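Local coordinates for PHOX (Pseudomonas fluorescens, PDB 4A9V), which hydrolyses phosphate monoesters as an alkaline phosphatase of the PhoX family, using a cofactor of iron and calcium ions, at residues Lys112-Glu117 and Pro232-Ala237; Gly174-Cys179 and Thr197-Ser202. All blocks are in the same frame, centred on the assembly; numbering follows the deposited sequence.

Interaction 1 of 2, residues Lys112-Glu117 and Pro232-Ala237; sequences KALACE and PRFDMA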
loop_
_atom_site.group_PDB
_atom_site.type_symbol
_atom_site.label_atom_id
_atom_site.label_comp_id
_atom_site.label_asym_id
_atom_site.label_seq_id
_atom_site.Cartn_x
_atom_site.Cartn_y
_atom_site.Cartn_z
ATOM N N LYS A 112 -5.446 -22.314 -0.241
ATOM C CA LYS A 112 -4.236 -22.033 0.520
ATOM C C LYS A 112 -3.605 -20.694 0.110
ATOM O O LYS A 112 -3.145 -19.938 0.960
ATOM C CB LYS A 112 -3.245 -23.176 0.329
ATOM C CG LYS A 112 -1.949 -23.052 1.096
ATOM C CD LYS A 112 -1.180 -24.358 1.042
ATOM C CE LYS A 112 0.271 -24.169 1.425
ATOM N NZ LYS A 112 1.009 -25.461 1.463
ATOM N N ALA A 113 -3.616 -20.383 -1.185
ATOM C CA ALA A 113 -3.135 -19.082 -1.669
ATOM C C ALA A 113 -4.023 -17.952 -1.155
ATOM O O ALA A 113 -3.523 -16.940 -0.671
ATOM C CB ALA A 113 -3.063 -19.071 -3.192
ATOM N N LEU A 114 -5.334 -18.119 -1.248
ATOM C CA LEU A 114 -6.251 -17.100 -0.742
ATOM C C LEU A 114 -6.082 -16.896 0.770
ATOM O O LEU A 114 -6.198 -15.773 1.273
ATOM C CB LEU A 114 -7.691 -17.502 -1.065
ATOM C CG LEU A 114 -8.119 -17.162 -2.493
ATOM C CD1 LEU A 114 -9.267 -18.049 -2.940
ATOM C CD2 LEU A 114 -8.512 -15.702 -2.618
ATOM N N ALA A 115 -5.727 -17.970 1.474
ATOM C CA ALA A 115 -5.504 -17.919 2.912
ATOM C C ALA A 115 -4.300 -17.053 3.273
ATOM O O ALA A 115 -4.213 -16.537 4.386
ATOM C CB ALA A 115 -5.316 -19.323 3.455
ATOM N N CYS A 116 -3.332 -16.973 2.366
ATOM C CA CYS A 116 -2.129 -16.182 2.587
ATOM C C CYS A 116 -2.369 -14.684 2.563
ATOM O O CYS A 116 -1.481 -13.937 2.954
ATOM C CB CYS A 116 -1.099 -16.492 1.507
ATOM S SG CYS A 116 -0.263 -18.082 1.643
ATOM N N GLU A 117 -3.445 -14.257 1.905
ATOM C CA GLU A 117 -3.670 -12.845 1.622
ATOM C C GLU A 117 -4.737 -12.293 2.549
ATOM O O GLU A 117 -5.491 -13.048 3.158
ATOM C CB GLU A 117 -4.074 -12.664 0.160
ATOM C CG GLU A 117 -3.060 -13.305 -0.783
ATOM C CD GLU A 117 -3.262 -13.027 -2.256
ATOM O OE1 GLU A 117 -4.062 -12.157 -2.637
ATOM O OE2 GLU A 117 -2.612 -13.745 -3.050
ATOM N N PRO A 232 -14.140 -21.402 -9.418
ATOM C CA PRO A 232 -14.864 -20.690 -10.467
ATOM C C PRO A 232 -15.289 -19.275 -10.092
ATOM O O PRO A 232 -15.694 -18.514 -10.970
ATOM C CB PRO A 232 -16.099 -21.561 -10.707
ATOM C CG PRO A 232 -16.245 -22.393 -9.483
ATOM C CD PRO A 232 -14.853 -22.607 -8.970
ATOM N N ARG A 233 -15.127 -18.893 -8.825
ATOM C CA ARG A 233 -15.390 -17.521 -8.420
ATOM C C ARG A 233 -14.519 -16.540 -9.215
ATOM O O ARG A 233 -14.900 -15.395 -9.428
ATOM C CB ARG A 233 -15.155 -17.366 -6.917
ATOM C CG ARG A 233 -15.520 -15.994 -6.371
ATOM C CD ARG A 233 -15.721 -15.998 -4.864
ATOM N NE ARG A 233 -14.489 -16.252 -4.125
ATOM C CZ ARG A 233 -13.826 -15.321 -3.447
ATOM N NH1 ARG A 233 -14.008 -14.038 -3.728
ATOM N NH2 ARG A 233 -12.962 -15.676 -2.509
ATOM N N PHE A 234 -13.354 -17.015 -9.639
ATOM C CA PHE A 234 -12.368 -16.203 -10.339
ATOM C C PHE A 234 -12.403 -16.385 -11.859
ATOM O O PHE A 234 -11.572 -15.815 -12.577
ATOM C CB PHE A 234 -10.976 -16.523 -9.792
ATOM C CG PHE A 234 -10.808 -16.139 -8.344
ATOM C CD1 PHE A 234 -10.597 -14.822 -7.989
ATOM C CD2 PHE A 234 -11.101 -17.041 -7.337
ATOM C CE1 PHE A 234 -10.624 -14.429 -6.664
ATOM C CE2 PHE A 234 -11.129 -16.656 -6.005
ATOM C CZ PHE A 234 -10.912 -15.343 -5.672
ATOM N N ASP A 235 -13.361 -17.186 -12.337
ATOM C CA ASP A 235 -13.547 -17.443 -13.764
ATOM C C ASP A 235 -14.566 -16.470 -14.341
ATOM O O ASP A 235 -15.768 -16.569 -14.068
ATOM C CB ASP A 235 -14.018 -18.884 -13.953
ATOM C CG ASP A 235 -14.208 -19.264 -15.413
ATOM O OD1 ASP A 235 -14.038 -18.397 -16.304
ATOM O OD2 ASP A 235 -14.491 -20.454 -15.659
ATOM N N MET A 236 -14.066 -15.503 -15.106
ATOM C CA MET A 236 -14.899 -14.448 -15.675
ATOM C C MET A 236 -15.944 -14.946 -16.671
ATOM O O MET A 236 -16.896 -14.223 -16.961
ATOM C CB MET A 236 -14.023 -13.395 -16.350
ATOM C CG MET A 236 -13.135 -12.633 -15.386
ATOM S SD MET A 236 -14.076 -11.451 -14.402
ATOM C CE MET A 236 -14.572 -10.263 -15.646
ATOM N N ALA A 237 -15.780 -16.163 -17.188
ATOM C CA ALA A 237 -16.800 -16.753 -18.058
ATOM C C ALA A 237 -18.060 -17.060 -17.253
ATOM O O ALA A 237 -19.133 -17.242 -17.825
ATOM C CB ALA A 237 -16.275 -18.014 -18.734
#
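Leu114 and Phe234 meet methyl to ring, reaching for each other from opposite directions across backbones whose nearest CA atoms are 11.4 Å apart. Both methyls of the leucine are used: CD1 lies 3.8 Å from Phe234 CE2, while CD2 sits 3.9 Å from Phe234 CZ, both approaching obliquely from the same side of the ring plane. In each residue CG stands opposite the carbonyl carbon (chi1 -81° in Leu114, -65° in Phe234), which sends the two side chains toward each other. Here the last turn of helix 107-115 packs on a short 3-10 turn, 232-234, in the long loop between helix 211-216 and strand 249-252 of a beta-propeller, well away from the metal centre. Arg233 flanks the ring. Its aliphatic chain is extended as far as CD, then turns at chi3 (67°) so that Phe234 CZ lies 3.6 Å above the guanidinium plane of Arg233, over its centre, with the two planes well inclined to each other. Glu242 forms a salt bridge with NH1, and NH2 donates to the backbone O of Gly145 and to Asn146 OD1, bonds that fix the rotation of the group. Trp227 touches Leu114 as well and meets Phe234 edge-to-face.

Interaction 2 of 2, residues Gly174-Cys179 and Thr197-Ser202; sequences GTFQNC and TDCFGS. With FEO (mu-oxo-diiron), chain S.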
loop_
_atom_site.group_PDB
_atom_site.type_symbol
_atom_site.label_atom_id
_atom_site.label_comp_id
_atom_site.label_asym_id
_atom_site.label_seq_id
_atom_site.Cartn_x
_atom_site.Cartn_y
_atom_site.Cartn_z
ATOM N N GLY A 174 -13.953 -12.358 0.847
ATOM C CA GLY A 174 -12.537 -12.061 0.801
ATOM C C GLY A 174 -12.175 -10.613 0.592
ATOM O O GLY A 174 -12.904 -9.834 -0.037
ATOM N N THR A 175 -11.010 -10.279 1.132
ATOM C CA THR A 175 -10.181 -9.200 0.655
ATOM C C THR A 175 -8.803 -9.800 0.402
ATOM O O THR A 175 -8.375 -10.703 1.131
ATOM C CB THR A 175 -10.146 -8.052 1.692
ATOM O OG1 THR A 175 -9.419 -6.941 1.177
ATOM C CG2 THR A 175 -9.526 -8.481 3.008
ATOM N N PHE A 176 -8.223 -9.468 -0.746
ATOM C CA PHE A 176 -6.958 -10.050 -1.156
ATOM C C PHE A 176 -6.185 -9.024 -1.984
ATOM O O PHE A 176 -6.693 -7.936 -2.255
ATOM C CB PHE A 176 -7.164 -11.388 -1.906
ATOM C CG PHE A 176 -8.150 -11.322 -3.054
ATOM C CD1 PHE A 176 -7.763 -10.824 -4.291
ATOM C CD2 PHE A 176 -9.444 -11.792 -2.912
ATOM C CE1 PHE A 176 -8.664 -10.739 -5.337
ATOM C CE2 PHE A 176 -10.338 -11.747 -3.967
ATOM C CZ PHE A 176 -9.958 -11.181 -5.167
ATOM N N GLN A 177 -4.915 -9.301 -2.247
ATOM C CA GLN A 177 -4.034 -8.332 -2.900
ATOM C C GLN A 177 -4.041 -7.015 -2.118
ATOM O O GLN A 177 -3.892 -5.921 -2.667
ATOM C CB GLN A 177 -4.371 -8.161 -4.385
ATOM C CG GLN A 177 -4.067 -9.407 -5.213
ATOM C CD GLN A 177 -2.594 -9.636 -5.555
ATOM O OE1 GLN A 177 -2.248 -10.685 -6.105
ATOM N NE2 GLN A 177 -1.770 -8.613 -5.416
ATOM N N ASN A 178 -3.974 -7.171 -0.805
ATOM C CA ASN A 178 -3.954 -6.064 0.147
ATOM C C ASN A 178 -2.583 -5.415 0.214
ATOM O O ASN A 178 -1.618 -6.024 0.675
ATOM C CB ASN A 178 -4.335 -6.559 1.533
ATOM C CG ASN A 178 -5.680 -7.210 1.541
ATOM O OD1 ASN A 178 -5.837 -8.323 1.036
ATOM N ND2 ASN A 178 -6.689 -6.442 1.932
ATOM N N CYS A 179 -2.512 -4.189 -0.287
ATOM C CA CYS A 179 -1.266 -3.488 -0.508
ATOM C C CYS A 179 -0.933 -2.666 0.733
ATOM O O CYS A 179 -0.309 -3.173 1.663
ATOM C CB CYS A 179 -1.397 -2.643 -1.773
ATOM S SG CYS A 179 0.086 -1.736 -2.201
ATOM N N THR A 197 -7.118 -7.542 -9.952
ATOM C CA THR A 197 -7.439 -8.043 -11.283
ATOM C C THR A 197 -6.528 -9.189 -11.697
ATOM O O THR A 197 -6.931 -10.031 -12.498
ATOM C CB THR A 197 -7.346 -6.922 -12.332
ATOM O OG1 THR A 197 -6.070 -6.286 -12.229
ATOM C CG2 THR A 197 -8.427 -5.881 -12.114
ATOM N N ASP A 198 -5.316 -9.234 -11.143
ATOM C CA ASP A 198 -4.343 -10.284 -11.468
ATOM C C ASP A 198 -4.920 -11.670 -11.207
ATOM O O ASP A 198 -4.473 -12.656 -11.797
ATOM C CB ASP A 198 -3.085 -10.126 -10.612
ATOM C CG ASP A 198 -2.261 -8.906 -10.974
ATOM O OD1 ASP A 198 -2.668 -8.121 -11.858
ATOM O OD2 ASP A 198 -1.187 -8.738 -10.357
ATOM N N CYS A 199 -5.825 -11.749 -10.235
ATOM C CA CYS A 199 -6.315 -13.017 -9.704
ATOM C C CYS A 199 -7.422 -13.633 -10.545
ATOM O O CYS A 199 -7.842 -14.751 -10.273
ATOM C CB CYS A 199 -6.818 -12.802 -8.280
ATOM S SG CYS A 199 -5.544 -12.239 -7.146
ATOM N N PHE A 200 -7.935 -12.877 -11.513
ATOM C CA PHE A 200 -9.053 -13.330 -12.332
ATOM C C PHE A 200 -8.563 -13.815 -13.687
ATOM O O PHE A 200 -7.542 -13.364 -14.195
ATOM C CB PHE A 200 -10.057 -12.193 -12.508
ATOM C CG PHE A 200 -10.777 -11.831 -11.238
ATOM C CD1 PHE A 200 -10.172 -11.028 -10.280
ATOM C CD2 PHE A 200 -12.028 -12.364 -10.960
ATOM C CE1 PHE A 200 -10.800 -10.774 -9.076
ATOM C CE2 PHE A 200 -12.662 -12.113 -9.758
ATOM C CZ PHE A 200 -12.037 -11.328 -8.807
ATOM N N GLY A 201 -9.270 -14.787 -14.238
ATOM C CA GLY A 201 -9.008 -15.242 -15.594
ATOM C C GLY A 201 -10.297 -15.725 -16.211
ATOM O O GLY A 201 -11.372 -15.379 -15.731
ATOM N N SER A 202 -10.203 -16.529 -17.260
ATOM C CA SER A 202 -11.385 -17.127 -17.830
ATOM C C SER A 202 -11.052 -18.500 -18.375
ATOM O O SER A 202 -9.954 -18.724 -18.895
ATOM C CB SER A 202 -11.952 -16.257 -18.950
ATOM O OG SER A 202 -13.087 -16.882 -19.523
HETATM FE FE1 FEO S . 1.294 -3.258 -3.701
HETATM FE FE2 FEO S . 1.776 -0.425 -5.652
HETATM O O FEO S . 2.375 -1.822 -4.462
HETATM O O HOH W 1 -0.326 -10.344 -8.163
HETATM O O HOH W 2 2.988 -3.479 -2.379
HETATM O O HOH W 3 2.476 -4.397 -5.268
#
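A chi1 of 52° wedges CG of Phe176 between its own backbone N and carbonyl carbon, and from there the ring reaches Cys199 and Phe200; Gln177 next to it bends at chi2 (-77°), bringing its CG and amide against the sulfur of the same cysteine, beside the Phe176 ring. Cys199 SG packs against both: it is 3.7 Å from Gln177 CG and 3.9 Å from Phe176 CD1. Its approach to the Phe176 ring is an oblique sulfur-aromatic contact, 54° off the ring normal. Further out, Phe200 CE1 comes to the edge of the Phe176 ring, near its plane, 4.0 Å from Phe176 CZ, and the two side chains cross at about a right angle.

No direct hydrogen bond joins the segments, but a water does: it donates to Gln177 OE1 at 2.8 Å and to OD2 of Asp198, a residue whose other carboxylate oxygen, OD1, forms a salt bridge with Arg223. Asn178 turns back along its own segment, its ND2 donating to Thr175 OG1 in a fairly straight bond.

Two residues beyond Gln177 the chain enters the active site. Cys179 SG binds one iron, FE1, of the mu-oxo-diiron group at 2.5 Å; Glu90, Glu194, two waters and the bridging oxo complete its ligands. One of these waters also donates to the bridging oxo.

Strand 178-183, which starts at Asn178 and carries Cys179, is an outermost strand of its six-stranded mixed sheet and pairs with strand 189-193, while 197-202 follows that partner strand and leads on toward helix 211-216, with Trp227 covering Cys199 from a neighbouring loop.

From the N terminus, the chain first passes 112-117 at the end of helix 107-115 and runs into the antiparallel sheet holding strands 118-127 and 130-144. It then reaches 174-179, makes the hairpin of strands 178-183 and 189-193, and comes back at 197-202, where interaction 2 closes a short loop. Only after helix 211-216 does 232-237 return to close the wider loop of interaction 1, so interaction 2 is nested inside it. Their centres lie 7 Å apart and they are joined by two probable hydrogen bonds: Glu117 OE1 accepting from Gln177 N at 3.0 Å, and Met236 N donating to Gly201 O. Together they tie helix 107-115 and the outer loops to the sheet edge bearing Cys179.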